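PDB 5GMX: carboxylesterase from Uncultured bacterium, which hydrolyses carboxylic esters as a family VIII carboxylesterase and also acts on oxyimino cephalosporins. Local coordinates for residues T156-H161 and R309-I314; S118-I123 and R304-R309; A34-A39 and M359-N364. All blocks are in the same frame, centred on the assembly; numbering follows the deposited sequence.

Contact 1 (T156-H161 and R309-I314). With PMS (phenylmethanesulfonic acid), chain C.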
loop_
_atom_site.group_PDB
_atom_site.type_symbol
_atom_site.label_atom_id
_atom_site.label_comp_id
_atom_site.label_asym_id
_atom_site.label_seq_id
_atom_site.Cartn_x
_atom_site.Cartn_y
_atom_site.Cartn_z
ATOM N N THR A 156 -0.874 -15.945 17.478
ATOM C CA THR A 156 -1.007 -15.514 18.875
ATOM C C THR A 156 -0.617 -14.057 19.085
ATOM O O THR A 156 -0.753 -13.528 20.184
ATOM C CB THR A 156 -0.141 -16.378 19.825
ATOM O OG1 THR A 156 1.242 -16.182 19.506
ATOM C CG2 THR A 156 -0.472 -17.848 19.667
ATOM N N ALA A 157 -0.122 -13.422 18.029
ATOM C CA ALA A 157 0.284 -12.020 18.070
ATOM C C ALA A 157 0.386 -11.503 16.648
ATOM O O ALA A 157 0.396 -12.292 15.712
ATOM C CB ALA A 157 1.604 -11.849 18.788
ATOM N N ASN A 158 0.446 -10.185 16.494
ATOM C CA ASN A 158 0.746 -9.589 15.201
ATOM C C ASN A 158 1.996 -8.734 15.312
ATOM O O ASN A 158 2.214 -8.057 16.318
ATOM C CB ASN A 158 -0.440 -8.771 14.668
ATOM C CG ASN A 158 -1.144 -7.972 15.752
ATOM O OD1 ASN A 158 -1.970 -8.509 16.491
ATOM N ND2 ASN A 158 -0.839 -6.679 15.835
ATOM N N GLY A 159 2.848 -8.833 14.300
ATOM C CA GLY A 159 4.066 -8.052 14.230
ATOM C C GLY A 159 4.236 -7.622 12.786
ATOM O O GLY A 159 4.503 -8.442 11.915
ATOM N N TYR A 160 4.084 -6.327 12.541
ATOM C CA TYR A 160 4.151 -5.755 11.196
ATOM C C TYR A 160 5.318 -6.288 10.363
ATOM O O TYR A 160 6.479 -6.104 10.712
ATOM C CB TYR A 160 4.243 -4.237 11.314
ATOM C CG TYR A 160 4.093 -3.447 10.033
ATOM C CD1 TYR A 160 3.020 -3.655 9.181
ATOM C CD2 TYR A 160 4.998 -2.447 9.713
ATOM C CE1 TYR A 160 2.870 -2.905 8.026
ATOM C CE2 TYR A 160 4.856 -1.687 8.563
ATOM C CZ TYR A 160 3.789 -1.916 7.731
ATOM O OH TYR A 160 3.655 -1.159 6.597
ATOM N N HIS A 161 4.992 -6.978 9.275
ATOM C CA HIS A 161 5.994 -7.484 8.344
ATOM C C HIS A 161 6.412 -6.323 7.436
ATOM O O HIS A 161 6.036 -6.247 6.264
ATOM C CB HIS A 161 5.433 -8.686 7.560
ATOM C CG HIS A 161 5.223 -9.904 8.412
ATOM N ND1 HIS A 161 4.660 -9.844 9.668
ATOM C CD2 HIS A 161 5.512 -11.210 8.193
ATOM C CE1 HIS A 161 4.617 -11.059 10.191
ATOM N NE2 HIS A 161 5.128 -11.904 9.319
ATOM N N ARG A 309 -4.811 -5.871 18.166
ATOM C CA ARG A 309 -3.881 -6.060 19.288
ATOM C C ARG A 309 -2.717 -5.100 19.210
ATOM O O ARG A 309 -2.409 -4.596 18.140
ATOM C CB ARG A 309 -3.303 -7.484 19.318
ATOM C CG ARG A 309 -4.235 -8.586 19.767
ATOM C CD ARG A 309 -3.438 -9.864 20.053
ATOM N NE ARG A 309 -2.949 -10.479 18.828
ATOM C CZ ARG A 309 -3.459 -11.581 18.284
ATOM N NH1 ARG A 309 -4.467 -12.207 18.873
ATOM N NH2 ARG A 309 -2.961 -12.056 17.150
ATOM N N LYS A 310 -2.040 -4.885 20.334
ATOM C CA LYS A 310 -0.801 -4.119 20.321
ATOM C C LYS A 310 0.195 -4.836 19.426
ATOM O O LYS A 310 0.450 -6.034 19.591
ATOM C CB LYS A 310 -0.231 -3.937 21.733
ATOM C CG LYS A 310 1.042 -3.090 21.770
ATOM C CD LYS A 310 1.275 -2.438 23.123
ATOM C CE LYS A 310 1.727 -3.462 24.153
ATOM N NZ LYS A 310 2.959 -4.182 23.714
ATOM N N ASP A 311 0.734 -4.109 18.457
ATOM C CA ASP A 311 1.582 -4.726 17.451
ATOM C C ASP A 311 3.023 -4.850 17.925
ATOM O O ASP A 311 3.610 -3.877 18.394
ATOM C CB ASP A 311 1.516 -3.924 16.149
ATOM C CG ASP A 311 2.112 -4.674 14.977
ATOM O OD1 ASP A 311 3.341 -4.569 14.771
ATOM O OD2 ASP A 311 1.350 -5.375 14.274
ATOM N N GLU A 312 3.596 -6.043 17.759
ATOM C CA GLU A 312 4.955 -6.341 18.216
ATOM C C GLU A 312 6.020 -5.474 17.544
ATOM O O GLU A 312 7.136 -5.359 18.045
ATOM C CB GLU A 312 5.289 -7.820 17.971
ATOM C CG GLU A 312 4.320 -8.826 18.586
ATOM C CD GLU A 312 4.392 -8.874 20.108
ATOM O OE1 GLU A 312 5.488 -8.636 20.665
ATOM O OE2 GLU A 312 3.355 -9.158 20.750
ATOM N N VAL A 313 5.691 -4.886 16.397
ATOM C CA VAL A 313 6.665 -4.096 15.655
ATOM C C VAL A 313 6.337 -2.610 15.701
ATOM O O VAL A 313 7.213 -1.788 15.956
ATOM C CB VAL A 313 6.766 -4.560 14.176
ATOM C CG1 VAL A 313 7.673 -3.639 13.384
ATOM C CG2 VAL A 313 7.282 -5.992 14.102
ATOM N N ILE A 314 5.074 -2.270 15.462
ATOM C CA ILE A 314 4.648 -0.873 15.392
ATOM C C ILE A 314 4.497 -0.266 16.788
ATOM O O ILE A 314 4.786 0.909 16.997
ATOM C CB ILE A 314 3.317 -0.739 14.605
ATOM C CG1 ILE A 314 3.542 -1.089 13.129
ATOM C CG2 ILE A 314 2.728 0.662 14.740
ATOM C CD1 ILE A 314 2.266 -1.273 12.336
HETATM C C PMS C . 7.542 0.561 4.962
HETATM S S PMS C . 6.004 1.373 5.340
HETATM C C1 PMS C . 8.614 0.835 6.003
HETATM C C2 PMS C . 9.492 1.898 5.839
HETATM C C3 PMS C . 10.475 2.146 6.789
HETATM C C4 PMS C . 10.585 1.330 7.904
HETATM C C5 PMS C . 9.711 0.266 8.070
HETATM C C6 PMS C . 8.731 0.019 7.120
HETATM O O2S PMS C . 5.738 1.549 6.819
HETATM O O1S PMS C . 6.020 2.812 4.880
HETATM O O HOH W 1 0.342 -8.788 19.083
#
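One carboxylate oxygen, OD1 of D311, takes three backbone N-H groups. Across the contact, Y160 N lies 2.9 Å from D311 OD1, on the syn side. V313 N closes an Asx turn on the same oxygen and I314 N completes the Asx motif, both from the anti side and tilted out of the carboxylate plane (34° and 22°). D311 OD2 takes W320 NE1 and, at 3.0 Å, N158 ND2. N158 CG lies between the backbone N and the carbonyl carbon (chi1 40°), which turns the amide to segment 309-314. A weak bond from R309 NE reaches its OD1. E312 N bonds to N158 O at 2.8 Å, nearly straight. I314 CD1 lies over a face of the Y160 ring, 4.1 Å from the centroid, a CH-pi contact. Y160 OH bonds to K74 NZ, and PMS O2S lies 3.4 Å from Y160 OH. This hydroxyl probably takes the place of the second hydroxyl of an (S/Y)xN element, as in serine beta-lactamases, beside the S71/K74 SxxK pattern; the asparagine is absent. The contact joins the loop before helix 165-175 to the end of strand 307-310. Strand 317-320 lies against N158, D311 and I314, and helix 237-244 against V313.

Contact 2 (S118-I123 and R304-R309)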
loop_
_atom_site.group_PDB
_atom_site.type_symbol
_atom_site.label_atom_id
_atom_site.label_comp_id
_atom_site.label_asym_id
_atom_site.label_seq_id
_atom_site.Cartn_x
_atom_site.Cartn_y
_atom_site.Cartn_z
ATOM N N SER A 118 -2.406 -10.954 7.825
ATOM C CA SER A 118 -2.660 -10.070 8.964
ATOM C C SER A 118 -1.463 -9.978 9.904
ATOM O O SER A 118 -1.613 -9.606 11.071
ATOM C CB SER A 118 -3.899 -10.522 9.748
ATOM O OG SER A 118 -3.806 -11.882 10.142
ATOM N N HIS A 119 -0.278 -10.287 9.378
ATOM C CA HIS A 119 0.986 -10.117 10.096
ATOM C C HIS A 119 1.035 -10.992 11.343
ATOM O O HIS A 119 1.641 -10.621 12.341
ATOM C CB HIS A 119 1.212 -8.644 10.467
ATOM C CG HIS A 119 1.125 -7.719 9.296
ATOM N ND1 HIS A 119 2.218 -7.395 8.523
ATOM C CD2 HIS A 119 0.068 -7.083 8.740
ATOM C CE1 HIS A 119 1.842 -6.586 7.549
ATOM N NE2 HIS A 119 0.542 -6.380 7.660
ATOM N N GLN A 120 0.400 -12.157 11.274
ATOM C CA GLN A 120 0.395 -13.093 12.397
ATOM C C GLN A 120 1.223 -14.356 12.158
ATOM O O GLN A 120 1.126 -15.300 12.931
ATOM C CB GLN A 120 -1.030 -13.509 12.724
ATOM C CG GLN A 120 -1.952 -12.370 13.059
ATOM C CD GLN A 120 -3.284 -12.867 13.561
ATOM O OE1 GLN A 120 -3.454 -13.102 14.756
ATOM N NE2 GLN A 120 -4.234 -13.056 12.648
ATOM N N ALA A 121 2.000 -14.396 11.078
ATOM C CA ALA A 121 2.836 -15.564 10.804
ATOM C C ALA A 121 4.136 -15.525 11.604
ATOM O O ALA A 121 4.818 -16.535 11.731
ATOM C CB ALA A 121 3.141 -15.676 9.314
ATOM N N GLY A 122 4.496 -14.350 12.112
ATOM C CA GLY A 122 5.665 -14.230 12.963
ATOM C C GLY A 122 7.001 -14.178 12.246
ATOM O O GLY A 122 8.039 -14.388 12.861
ATOM N N ILE A 123 7.000 -13.910 10.949
ATOM C CA ILE A 123 8.271 -13.757 10.242
ATOM C C ILE A 123 8.430 -12.308 9.797
ATOM O O ILE A 123 8.559 -12.000 8.602
ATOM C CB ILE A 123 8.387 -14.716 9.047
ATOM C CG1 ILE A 123 7.084 -14.755 8.258
ATOM C CG2 ILE A 123 8.699 -16.130 9.529
ATOM C CD1 ILE A 123 7.174 -15.625 7.031
ATOM N N ARG A 304 -12.312 -8.568 6.337
ATOM C CA ARG A 304 -12.686 -9.131 7.632
ATOM C C ARG A 304 -11.603 -8.842 8.658
ATOM O O ARG A 304 -10.417 -9.057 8.397
ATOM C CB ARG A 304 -12.891 -10.642 7.560
ATOM C CG ARG A 304 -14.180 -11.097 6.915
ATOM C CD ARG A 304 -14.374 -12.601 7.122
ATOM N NE ARG A 304 -15.518 -13.096 6.362
ATOM C CZ ARG A 304 -16.762 -13.163 6.828
ATOM N NH1 ARG A 304 -17.044 -12.763 8.065
ATOM N NH2 ARG A 304 -17.730 -13.626 6.048
ATOM N N GLU A 305 -12.001 -8.357 9.827
ATOM C CA GLU A 305 -11.026 -8.125 10.884
ATOM C C GLU A 305 -10.433 -9.454 11.343
ATOM O O GLU A 305 -11.162 -10.393 11.661
ATOM C CB GLU A 305 -11.652 -7.400 12.068
ATOM C CG GLU A 305 -10.643 -7.068 13.156
ATOM C CD GLU A 305 -11.302 -6.458 14.375
ATOM O OE1 GLU A 305 -12.056 -5.468 14.221
ATOM O OE2 GLU A 305 -11.051 -6.965 15.487
ATOM N N GLU A 306 -9.109 -9.530 11.340
ATOM C CA GLU A 306 -8.409 -10.741 11.735
ATOM C C GLU A 306 -7.903 -10.601 13.153
ATOM O O GLU A 306 -7.946 -11.556 13.922
ATOM C CB GLU A 306 -7.258 -11.041 10.775
ATOM C CG GLU A 306 -7.711 -11.717 9.487
ATOM C CD GLU A 306 -8.235 -13.122 9.740
ATOM O OE1 GLU A 306 -7.618 -13.839 10.560
ATOM O OE2 GLU A 306 -9.261 -13.508 9.138
ATOM N N CYS A 307 -7.428 -9.410 13.505
ATOM C CA CYS A 307 -7.016 -9.205 14.891
ATOM C C CYS A 307 -6.993 -7.732 15.251
ATOM O O CYS A 307 -7.004 -6.878 14.374
ATOM C CB CYS A 307 -5.646 -9.863 15.159
ATOM S SG CYS A 307 -4.250 -9.442 14.027
ATOM N N PHE A 308 -7.001 -7.441 16.547
ATOM C CA PHE A 308 -6.944 -6.065 17.027
ATOM C C PHE A 308 -6.122 -6.045 18.310
ATOM O O PHE A 308 -6.663 -6.175 19.399
ATOM C CB PHE A 308 -8.355 -5.504 17.247
ATOM C CG PHE A 308 -8.404 -4.005 17.403
ATOM C CD1 PHE A 308 -7.248 -3.236 17.355
ATOM C CD2 PHE A 308 -9.616 -3.359 17.578
ATOM C CE1 PHE A 308 -7.299 -1.853 17.507
ATOM C CE2 PHE A 308 -9.679 -1.981 17.720
ATOM C CZ PHE A 308 -8.518 -1.228 17.681
ATOM N N ARG A 309 -4.811 -5.871 18.166
ATOM C CA ARG A 309 -3.881 -6.060 19.288
ATOM C C ARG A 309 -2.717 -5.100 19.210
ATOM O O ARG A 309 -2.409 -4.596 18.140
ATOM C CB ARG A 309 -3.303 -7.484 19.318
ATOM C CG ARG A 309 -4.235 -8.586 19.767
ATOM C CD ARG A 309 -3.438 -9.864 20.053
ATOM N NE ARG A 309 -2.949 -10.479 18.828
ATOM C CZ ARG A 309 -3.459 -11.581 18.284
ATOM N NH1 ARG A 309 -4.467 -12.207 18.873
ATOM N NH2 ARG A 309 -2.961 -12.056 17.150
#
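S118 and E306 mark the closest backbone approach, with 6.4 Å between S118 CA and E306 CA. The segment 118-123 is a loop that follows helix 113-117. The segment 304-309 runs into strand 307-310. E306 and C307 both face W320 of strand 317-320, a classic beta bulge, and both bond to W320 through the backbone. The two segments meet through side chains.

Q120 reaches across from the loop. Its chain is extended beyond CG (chi2 -172°), which carries the amide to C307 and R309. C307 SG packs on this amide, 3.6 Å from Q120 CD. The amide oxygen meets the edge of the R309 guanidinium near its plane. Q120 OE1 is 2.7 Å from R309 NH2, but the bond is bent, 121° at the hydrogen, and counts as weak. The amide and guanidinium planes are turned 49° apart. The other end of the amide turns back to its own loop. Q120 NE2 gives a hydrogen to S118 OG at 2.8 Å, and S118 OG lies close to the Q120 amide plane. S118 OG also bonds to A114 O of helix 113-117. S118 CB sits beside E306 CB at 3.6 Å. The E306 chain then bends at chi2, and its carboxylate forms a salt bridge with R322.

The chemistry is mixed. Van der Waals packing of S118 CB on E306 CB and of C307 SG on the Q120 amide lies beside a polar chain from R309 through Q120 to S118. The bond to S118 OG is the stronger one and probably fixes the rotation of the Q120 amide. The E306 carboxylate pairs with R322, and the polar link between the segments is the weak R309-Q120 bond. Charge therefore probably adds little to the contact.

Contact 3 (A34-A39 and M359-N364)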
loop_
_atom_site.group_PDB
_atom_site.type_symbol
_atom_site.label_atom_id
_atom_site.label_comp_id
_atom_site.label_asym_id
_atom_site.label_seq_id
_atom_site.Cartn_x
_atom_site.Cartn_y
_atom_site.Cartn_z
ATOM N N ALA A 34 3.138 17.357 -4.513
ATOM C CA ALA A 34 2.104 16.441 -4.052
ATOM C C ALA A 34 1.030 16.190 -5.092
ATOM O O ALA A 34 0.773 17.015 -5.976
ATOM C CB ALA A 34 1.474 16.962 -2.765
ATOM N N SER A 35 0.387 15.039 -4.953
ATOM C CA SER A 35 -0.732 14.662 -5.791
ATOM C C SER A 35 -1.831 14.058 -4.922
ATOM O O SER A 35 -1.560 13.397 -3.905
ATOM C CB SER A 35 -0.299 13.667 -6.857
ATOM O OG SER A 35 0.124 12.454 -6.259
ATOM N N PHE A 36 -3.069 14.294 -5.338
ATOM C CA PHE A 36 -4.243 13.881 -4.592
ATOM C C PHE A 36 -5.357 13.421 -5.531
ATOM O O PHE A 36 -5.625 14.048 -6.561
ATOM C CB PHE A 36 -4.742 15.028 -3.705
ATOM C CG PHE A 36 -6.019 14.714 -2.979
ATOM C CD1 PHE A 36 -7.246 15.086 -3.513
ATOM C CD2 PHE A 36 -5.999 14.011 -1.789
ATOM C CE1 PHE A 36 -8.425 14.769 -2.864
ATOM C CE2 PHE A 36 -7.178 13.700 -1.127
ATOM C CZ PHE A 36 -8.387 14.086 -1.658
ATOM N N GLY A 37 -6.032 12.344 -5.158
ATOM C CA GLY A 37 -7.182 11.877 -5.908
ATOM C C GLY A 37 -8.348 11.553 -4.990
ATOM O O GLY A 37 -8.168 11.172 -3.825
ATOM N N LEU A 38 -9.554 11.731 -5.519
ATOM C CA LEU A 38 -10.767 11.383 -4.806
ATOM C C LEU A 38 -11.791 10.822 -5.785
ATOM O O LEU A 38 -12.125 11.450 -6.798
ATOM C CB LEU A 38 -11.333 12.595 -4.058
ATOM C CG LEU A 38 -12.638 12.393 -3.265
ATOM C CD1 LEU A 38 -12.410 11.563 -2.022
ATOM C CD2 LEU A 38 -13.280 13.724 -2.880
ATOM N N ALA A 39 -12.261 9.615 -5.493
ATOM C CA ALA A 39 -13.284 8.960 -6.288
ATOM C C ALA A 39 -14.570 8.838 -5.486
ATOM O O ALA A 39 -14.550 8.511 -4.299
ATOM C CB ALA A 39 -12.816 7.588 -6.760
HETATM N N MSE A 359 -9.932 7.330 -1.726
HETATM C CA MSE A 359 -9.065 8.496 -1.654
HETATM C C MSE A 359 -7.601 8.111 -1.740
HETATM O O MSE A 359 -7.182 7.100 -1.153
HETATM C CB MSE A 359 -9.322 9.279 -0.361
HETATM C CG MSE A 359 -8.491 10.556 -0.265
HETATM SE SE MSE A 359 -8.754 11.590 1.398
HETATM C CE MSE A 359 -10.707 11.641 1.409
ATOM N N GLY A 360 -6.824 8.923 -2.455
ATOM C CA GLY A 360 -5.401 8.667 -2.603
ATOM C C GLY A 360 -4.543 9.911 -2.452
ATOM O O GLY A 360 -4.915 10.988 -2.911
ATOM N N TYR A 361 -3.384 9.767 -1.815
ATOM C CA TYR A 361 -2.512 10.918 -1.605
ATOM C C TYR A 361 -1.040 10.504 -1.586
ATOM O O TYR A 361 -0.647 9.566 -0.864
ATOM C CB TYR A 361 -2.923 11.642 -0.318
ATOM C CG TYR A 361 -1.994 12.749 0.127
ATOM C CD1 TYR A 361 -1.703 13.830 -0.704
ATOM C CD2 TYR A 361 -1.456 12.740 1.404
ATOM C CE1 TYR A 361 -0.845 14.846 -0.285
ATOM C CE2 TYR A 361 -0.630 13.755 1.843
ATOM C CZ TYR A 361 -0.309 14.790 0.992
ATOM O OH TYR A 361 0.531 15.767 1.455
ATOM N N ALA A 362 -0.239 11.167 -2.420
ATOM C CA ALA A 362 1.185 10.823 -2.526
ATOM C C ALA A 362 2.034 12.074 -2.730
ATOM O O ALA A 362 1.705 12.921 -3.557
ATOM C CB ALA A 362 1.418 9.832 -3.664
HETATM N N MSE A 363 3.139 12.173 -2.000
HETATM C CA MSE A 363 3.943 13.390 -1.995
HETATM C C MSE A 363 5.419 13.066 -1.793
HETATM O O MSE A 363 5.757 11.958 -1.390
HETATM C CB MSE A 363 3.447 14.338 -0.904
HETATM C CG MSE A 363 3.962 14.017 0.493
HETATM SE SE MSE A 363 3.543 12.226 1.221
HETATM C CE MSE A 363 1.714 12.127 0.727
ATOM N N ASN A 364 6.301 14.025 -2.074
ATOM C CA ASN A 364 7.728 13.747 -1.981
ATOM C C ASN A 364 8.420 14.319 -0.736
ATOM O O ASN A 364 9.582 13.997 -0.477
ATOM C CB ASN A 364 8.440 14.231 -3.253
ATOM C CG ASN A 364 8.374 15.739 -3.441
ATOM O OD1 ASN A 364 7.577 16.430 -2.808
ATOM N ND2 ASN A 364 9.199 16.247 -4.345
#
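S35 with A362 and G37 with G360 are the hydrogen-bonded pairs that join strand 34-39 to strand 359-363. The strands run antiparallel, with an angle of 176° between their directions and axes 4.7 Å apart. S35 N lies 2.9 Å from A362 O, and A362 N bonds back to S35 O. G37 N lies 2.9 Å from G360 O, with the return bond from G360 N to G37 O. A34 with M363, F36 with Y361 and L38 with M359 are the non-hydrogen-bonded pairs.

One side-chain polar bond is added. S35 OG gives a hydrogen to A362 O at 3.2 Å, so this carbonyl takes two donors from one residue. S35 OG also bonds to G272 N.

Apolar contacts lie on the face of A34, F36, L38, M359, Y361 and M363. The selenomethionine M359 makes a Met-aromatic contact, with its SE at the edge of the F36 ring, 4.9 Å from the centroid. M359 CG stands anti to the backbone N (chi1 -177°), which puts it 3.5 Å from F36 CE2. The extended chi2 (-179°) then carries SE to the ring edge. Its CE turns to L38 CD1 at 3.8 Å. At the other end of the face, A34 CB touches M363 CB and CE1 of Y361.

The pair is central in the large antiparallel sheet of the beta-lactamase-like fold. Strand 43-51 flanks strand 33-40, and strand 348-352 flanks strand 357-363. Helix 16-27 covers A34 and F36, and helix 374-385 packs on F36, M359, Y361 and M363.

In the fold
Contacts 1 and 2 are neighbours, with centres 7 Å apart. They share R309 and strand 307-310, and their segments alternate along the chain. H119 ties the two loops together: H161 N is 2.9 Å from H119 ND1, and G159 N is 2.9 Å from H119 O. Contact 3 lies on the opposite side of the chain's centre, about 28 Å from each of the others between centres. It closes the long loop of chain that holds both. The ligand pocket lies between the two regions. Contact 1 supplies Y160 to it, while the side chain of M363 in contact 3 comes within about 10 Å of the bound PMS.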